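Local structure of integron gene cassette protein HFX_CASS2 (Uncultured bacterium, 3FXH) at residues N24-I38 with A120-N132. The protein is of unknown function but is encoded by a mobile integron gene cassette and forms a compact all-helical domain that probably assembles as a dimer. Residues are numbered along the deposited sequence; the frame is centred on the assembly and turned at random.
Sequences NKHATSAVHEIIREI and AINICLAILREIN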
loop_
_atom_site.group_PDB
_atom_site.type_symbol
_atom_site.label_atom_id
_atom_site.label_comp_id
_atom_site.label_asym_id
_atom_site.label_seq_id
_atom_site.Cartn_x
_atom_site.Cartn_y
_atom_site.Cartn_z
ATOM N N ASN A 24 8.208 -14.548 -9.963
ATOM C CA ASN A 24 8.022 -13.853 -8.691
ATOM C C ASN A 24 8.296 -12.374 -8.850
ATOM O O ASN A 24 7.639 -11.534 -8.237
ATOM C CB ASN A 24 8.948 -14.422 -7.618
ATOM C CG ASN A 24 8.489 -15.768 -7.105
ATOM O OD1 ASN A 24 7.565 -16.371 -7.650
ATOM N ND2 ASN A 24 9.135 -16.251 -6.050
ATOM N N LYS A 25 9.284 -12.060 -9.681
ATOM C CA LYS A 25 9.642 -10.676 -9.941
ATOM C C LYS A 25 8.503 -9.990 -10.680
ATOM O O LYS A 25 8.101 -8.877 -10.335
ATOM C CB LYS A 25 10.944 -10.595 -10.756
ATOM C CG LYS A 25 11.064 -9.278 -11.481
ATOM C CD LYS A 25 12.458 -8.717 -11.392
ATOM C CE LYS A 25 12.533 -7.390 -12.111
ATOM N NZ LYS A 25 13.924 -7.076 -12.485
ATOM N N HIS A 26 7.982 -10.678 -11.691
ATOM C CA HIS A 26 6.787 -10.233 -12.408
ATOM C C HIS A 26 5.617 -10.039 -11.434
ATOM O O HIS A 26 4.972 -8.983 -11.409
ATOM C CB HIS A 26 6.426 -11.271 -13.487
ATOM C CG HIS A 26 5.375 -10.818 -14.454
ATOM N ND1 HIS A 26 4.026 -10.992 -14.223
ATOM C CD2 HIS A 26 5.473 -10.217 -15.663
ATOM C CE1 HIS A 26 3.340 -10.501 -15.241
ATOM N NE2 HIS A 26 4.194 -10.028 -16.131
ATOM N N ALA A 27 5.348 -11.063 -10.632
ATOM C CA ALA A 27 4.209 -11.033 -9.708
ATOM C C ALA A 27 4.324 -9.899 -8.688
ATOM O O ALA A 27 3.346 -9.229 -8.374
ATOM C CB ALA A 27 4.067 -12.377 -9.008
ATOM N N THR A 28 5.528 -9.695 -8.171
ATOM C CA THR A 28 5.797 -8.588 -7.257
ATOM C C THR A 28 5.488 -7.208 -7.873
ATOM O O THR A 28 4.818 -6.361 -7.265
ATOM C CB THR A 28 7.250 -8.661 -6.790
ATOM O OG1 THR A 28 7.418 -9.866 -6.043
ATOM C CG2 THR A 28 7.610 -7.463 -5.915
ATOM N N SER A 29 5.991 -6.983 -9.079
ATOM C CA SER A 29 5.731 -5.745 -9.789
ATOM C C SER A 29 4.258 -5.571 -10.077
ATOM O O SER A 29 3.756 -4.447 -10.069
ATOM C CB SER A 29 6.519 -5.711 -11.101
ATOM O OG SER A 29 7.898 -5.626 -10.812
ATOM N N ALA A 30 3.574 -6.678 -10.364
ATOM C CA ALA A 30 2.138 -6.632 -10.630
ATOM C C ALA A 30 1.372 -6.184 -9.384
ATOM O O ALA A 30 0.429 -5.389 -9.473
ATOM C CB ALA A 30 1.637 -7.995 -11.100
ATOM N N VAL A 31 1.791 -6.692 -8.227
ATOM C CA VAL A 31 1.129 -6.355 -6.961
ATOM C C VAL A 31 1.437 -4.917 -6.564
ATOM O O VAL A 31 0.571 -4.208 -6.058
ATOM C CB VAL A 31 1.501 -7.352 -5.804
ATOM C CG1 VAL A 31 0.993 -6.831 -4.461
ATOM C CG2 VAL A 31 0.918 -8.728 -6.074
ATOM N N HIS A 32 2.662 -4.468 -6.809
ATOM C CA HIS A 32 2.992 -3.057 -6.584
ATOM C C HIS A 32 2.112 -2.189 -7.483
ATOM O O HIS A 32 1.645 -1.126 -7.079
ATOM C CB HIS A 32 4.483 -2.777 -6.857
ATOM C CG HIS A 32 5.391 -3.171 -5.730
ATOM N ND1 HIS A 32 6.446 -2.389 -5.314
ATOM C CD2 HIS A 32 5.399 -4.267 -4.933
ATOM C CE1 HIS A 32 7.073 -2.993 -4.319
ATOM N NE2 HIS A 32 6.456 -4.131 -4.066
ATOM N N GLU A 33 1.873 -2.663 -8.698
ATOM C CA GLU A 33 0.995 -1.970 -9.629
ATOM C C GLU A 33 -0.452 -1.902 -9.140
ATOM O O GLU A 33 -1.130 -0.883 -9.298
ATOM C CB GLU A 33 1.049 -2.636 -11.006
ATOM C CG GLU A 33 -0.112 -2.273 -11.888
ATOM C CD GLU A 33 0.165 -2.573 -13.344
ATOM O OE1 GLU A 33 -0.373 -3.565 -13.868
ATOM O OE2 GLU A 33 0.934 -1.813 -13.960
ATOM N N ILE A 34 -0.947 -2.995 -8.575
ATOM C CA ILE A 34 -2.290 -2.959 -8.022
ATOM C C ILE A 34 -2.393 -1.898 -6.939
ATOM O O ILE A 34 -3.328 -1.106 -6.926
ATOM C CB ILE A 34 -2.709 -4.310 -7.435
ATOM C CG1 ILE A 34 -2.886 -5.335 -8.557
ATOM C CG2 ILE A 34 -4.012 -4.163 -6.649
ATOM C CD1 ILE A 34 -2.910 -6.789 -8.060
ATOM N N ILE A 35 -1.446 -1.905 -6.009
ATOM C CA ILE A 35 -1.470 -0.922 -4.929
ATOM C C ILE A 35 -1.482 0.497 -5.493
ATOM O O ILE A 35 -2.304 1.323 -5.095
ATOM C CB ILE A 35 -0.309 -1.122 -3.924
ATOM C CG1 ILE A 35 -0.460 -2.481 -3.224
ATOM C CG2 ILE A 35 -0.276 0.047 -2.911
ATOM C CD1 ILE A 35 0.659 -2.812 -2.215
ATOM N N ARG A 36 -0.598 0.769 -6.443
ATOM C CA ARG A 36 -0.555 2.087 -7.095
ATOM C C ARG A 36 -1.904 2.493 -7.701
ATOM O O ARG A 36 -2.381 3.594 -7.475
ATOM C CB ARG A 36 0.530 2.119 -8.182
ATOM C CG ARG A 36 0.594 3.437 -8.965
ATOM C CD ARG A 36 1.431 3.301 -10.229
ATOM N NE ARG A 36 0.711 2.584 -11.283
ATOM C CZ ARG A 36 1.192 1.528 -11.929
ATOM N NH1 ARG A 36 2.388 1.055 -11.621
ATOM N NH2 ARG A 36 0.481 0.948 -12.883
ATOM N N GLU A 37 -2.525 1.608 -8.474
ATOM C CA GLU A 37 -3.772 1.957 -9.153
ATOM C C GLU A 37 -4.963 2.077 -8.197
ATOM O O GLU A 37 -5.857 2.884 -8.404
ATOM C CB GLU A 37 -4.064 0.966 -10.270
ATOM C CG GLU A 37 -3.028 1.081 -11.379
ATOM C CD GLU A 37 -3.030 2.471 -12.015
ATOM O OE1 GLU A 37 -4.123 2.963 -12.399
ATOM O OE2 GLU A 37 -1.939 3.072 -12.121
ATOM N N ILE A 38 -4.958 1.288 -7.132
ATOM C CA ILE A 38 -6.004 1.426 -6.135
ATOM C C ILE A 38 -5.822 2.758 -5.435
ATOM O O ILE A 38 -6.803 3.472 -5.202
ATOM C CB ILE A 38 -6.011 0.265 -5.123
ATOM C CG1 ILE A 38 -6.440 -1.031 -5.808
ATOM C CG2 ILE A 38 -6.983 0.558 -3.980
ATOM C CD1 ILE A 38 -6.444 -2.245 -4.835
ATOM N N ALA A 120 -8.115 -4.105 0.338
ATOM C CA ALA A 120 -7.378 -4.725 -0.767
ATOM C C ALA A 120 -5.892 -4.379 -0.713
ATOM O O ALA A 120 -5.039 -5.225 -1.026
ATOM C CB ALA A 120 -7.977 -4.315 -2.100
ATOM N N ILE A 121 -5.562 -3.154 -0.340
ATOM C CA ILE A 121 -4.151 -2.773 -0.222
ATOM C C ILE A 121 -3.449 -3.586 0.870
ATOM O O ILE A 121 -2.323 -4.070 0.685
ATOM C CB ILE A 121 -4.017 -1.284 0.031
ATOM C CG1 ILE A 121 -4.396 -0.504 -1.253
ATOM C CG2 ILE A 121 -2.624 -0.923 0.525
ATOM C CD1 ILE A 121 -4.452 0.989 -1.059
ATOM N N ASN A 122 -4.117 -3.756 2.007
ATOM C CA ASN A 122 -3.557 -4.597 3.068
ATOM C C ASN A 122 -3.351 -6.046 2.608
ATOM O O ASN A 122 -2.324 -6.653 2.907
ATOM C CB ASN A 122 -4.432 -4.531 4.324
ATOM C CG ASN A 122 -4.195 -3.260 5.121
ATOM O OD1 ASN A 122 -3.196 -3.141 5.811
ATOM N ND2 ASN A 122 -5.116 -2.299 5.017
ATOM N N ILE A 123 -4.322 -6.588 1.876
ATOM C CA ILE A 123 -4.208 -7.941 1.350
ATOM C C ILE A 123 -3.045 -8.014 0.349
ATOM O O ILE A 123 -2.278 -8.989 0.353
ATOM C CB ILE A 123 -5.544 -8.441 0.770
ATOM C CG1 ILE A 123 -6.515 -8.746 1.924
ATOM C CG2 ILE A 123 -5.334 -9.728 -0.056
ATOM C CD1 ILE A 123 -7.935 -9.082 1.502
ATOM N N CYS A 124 -2.868 -6.963 -0.455
ATOM C CA CYS A 124 -1.699 -6.920 -1.341
ATOM C C CYS A 124 -0.395 -7.158 -0.579
ATOM O O CYS A 124 0.488 -7.843 -1.071
ATOM C CB CYS A 124 -1.615 -5.607 -2.108
ATOM S SG CYS A 124 -2.802 -5.520 -3.478
ATOM N N LEU A 125 -0.255 -6.571 0.611
ATOM C CA LEU A 125 0.971 -6.765 1.389
ATOM C C LEU A 125 1.098 -8.200 1.860
ATOM O O LEU A 125 2.192 -8.752 1.918
ATOM C CB LEU A 125 1.041 -5.801 2.589
ATOM C CG LEU A 125 0.771 -4.323 2.290
ATOM C CD1 LEU A 125 0.617 -3.529 3.586
ATOM C CD2 LEU A 125 1.868 -3.729 1.446
ATOM N N ALA A 126 -0.022 -8.816 2.208
ATOM C CA ALA A 126 0.007 -10.216 2.594
ATOM C C ALA A 126 0.457 -11.059 1.399
ATOM O O ALA A 126 1.165 -12.031 1.558
ATOM C CB ALA A 126 -1.357 -10.664 3.087
ATOM N N ILE A 127 0.058 -10.655 0.197
ATOM C CA ILE A 127 0.398 -11.398 -1.018
ATOM C C ILE A 127 1.885 -11.248 -1.321
ATOM O O ILE A 127 2.554 -12.209 -1.706
ATOM C CB ILE A 127 -0.476 -10.940 -2.215
ATOM C CG1 ILE A 127 -1.940 -11.303 -1.961
ATOM C CG2 ILE A 127 -0.023 -11.591 -3.531
ATOM C CD1 ILE A 127 -2.908 -10.776 -3.046
ATOM N N LEU A 128 2.408 -10.043 -1.111
ATOM C CA LEU A 128 3.828 -9.791 -1.298
ATOM C C LEU A 128 4.670 -10.694 -0.398
ATOM O O LEU A 128 5.688 -11.226 -0.819
ATOM C CB LEU A 128 4.158 -8.323 -1.016
ATOM C CG LEU A 128 3.662 -7.320 -2.056
ATOM C CD1 LEU A 128 4.001 -5.912 -1.592
ATOM C CD2 LEU A 128 4.302 -7.624 -3.406
ATOM N N ARG A 129 4.249 -10.846 0.849
ATOM C CA ARG A 129 4.931 -11.758 1.760
ATOM C C ARG A 129 4.953 -13.172 1.175
ATOM O O ARG A 129 5.979 -13.870 1.208
ATOM C CB ARG A 129 4.231 -11.771 3.118
ATOM C CG ARG A 129 4.443 -10.519 3.949
ATOM C CD ARG A 129 3.973 -10.752 5.378
ATOM N NE ARG A 129 4.244 -9.613 6.249
ATOM C CZ ARG A 129 5.451 -9.286 6.703
ATOM N NH1 ARG A 129 6.512 -10.001 6.354
ATOM N NH2 ARG A 129 5.600 -8.237 7.503
ATOM N N GLU A 130 3.810 -13.592 0.642
ATOM C CA GLU A 130 3.699 -14.911 0.034
ATOM C C GLU A 130 4.665 -15.074 -1.131
ATOM O O GLU A 130 5.328 -16.099 -1.253
ATOM C CB GLU A 130 2.268 -15.169 -0.434
ATOM C CG GLU A 130 1.291 -15.444 0.690
ATOM C CD GLU A 130 0.116 -16.265 0.221
ATOM O OE1 GLU A 130 -0.011 -16.462 -1.005
ATOM O OE2 GLU A 130 -0.671 -16.724 1.073
ATOM N N ILE A 131 4.740 -14.061 -1.988
ATOM C CA ILE A 131 5.618 -14.105 -3.156
ATOM C C ILE A 131 7.103 -14.120 -2.771
ATOM O O ILE A 131 7.903 -14.834 -3.375
ATOM C CB ILE A 131 5.355 -12.899 -4.091
ATOM C CG1 ILE A 131 3.909 -12.922 -4.589
ATOM C CG2 ILE A 131 6.340 -12.903 -5.262
ATOM C CD1 ILE A 131 3.444 -11.625 -5.221
ATOM N N ASN A 132 7.453 -13.342 -1.751
ATOM C CA ASN A 132 8.848 -13.091 -1.388
ATOM C C ASN A 132 9.418 -14.106 -0.398
ATOM O O ASN A 132 8.920 -15.224 -0.279
ATOM C CB ASN A 132 9.000 -11.671 -0.825
ATOM C CG ASN A 132 8.482 -10.598 -1.780
ATOM O OD1 ASN A 132 8.606 -10.721 -2.999
ATOM N ND2 ASN A 132 7.900 -9.536 -1.223
#
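Helices 24-38 and 120-131 pack Val-31 against Cys-124 and Asn-24 against Ile-131, running nearly antiparallel at 168° with their axes 9.7 Å apart. Two knobs interlock across the interface. Val-31 fills a hole made by Cys-124, Ile-127, Leu-128 and Ile-131; with CG1 anti to its backbone N (chi1 170°), its two methyls part, CG1 going to Leu-128 CD2 at 3.6 Å and CG2 to Ile-127 and Ile-131. A beta-branched valine suits this slot, being short but wide. Ile-131 is the reciprocal knob, lying among Asn-24, Ala-27, Thr-28 and Val-31: its CD1 reaches Ala-27 CB at 3.9 Å, where the small alanine suits a site filled by the end of the isoleucine, while its CG2 lies 3.3 Å from Thr-28 OG1. Thr-28 OG1 turns back to its own helix and donates to Asn-24 O over 2.8 Å, on the opposite face of the carbonyl from Thr-28 N. A valine here, lacking the hydroxyl, would probably leave Asn-24 O with the backbone N-H of Thr-28 as its one remaining donor of the two. Further along, slim Cys-124 admits Ile-35, whose CG1 comes within 3.5 Å of Cys-124 CB, while Ile-34 CG2 meets the sulfur. Ile-38 finishes the row, touching Ala-120 with CD1 and Ile-121 with CG2. Leu-128 CD2 meets the edge of the His-32 ring at CD2, 3.8 Å away; His-32 also packs on Leu-125 of the second subunit. With no hydrogen bond between the helices, this buried pairing of the chain's first and last helices probably rests on close packing of mainly apolar side chains.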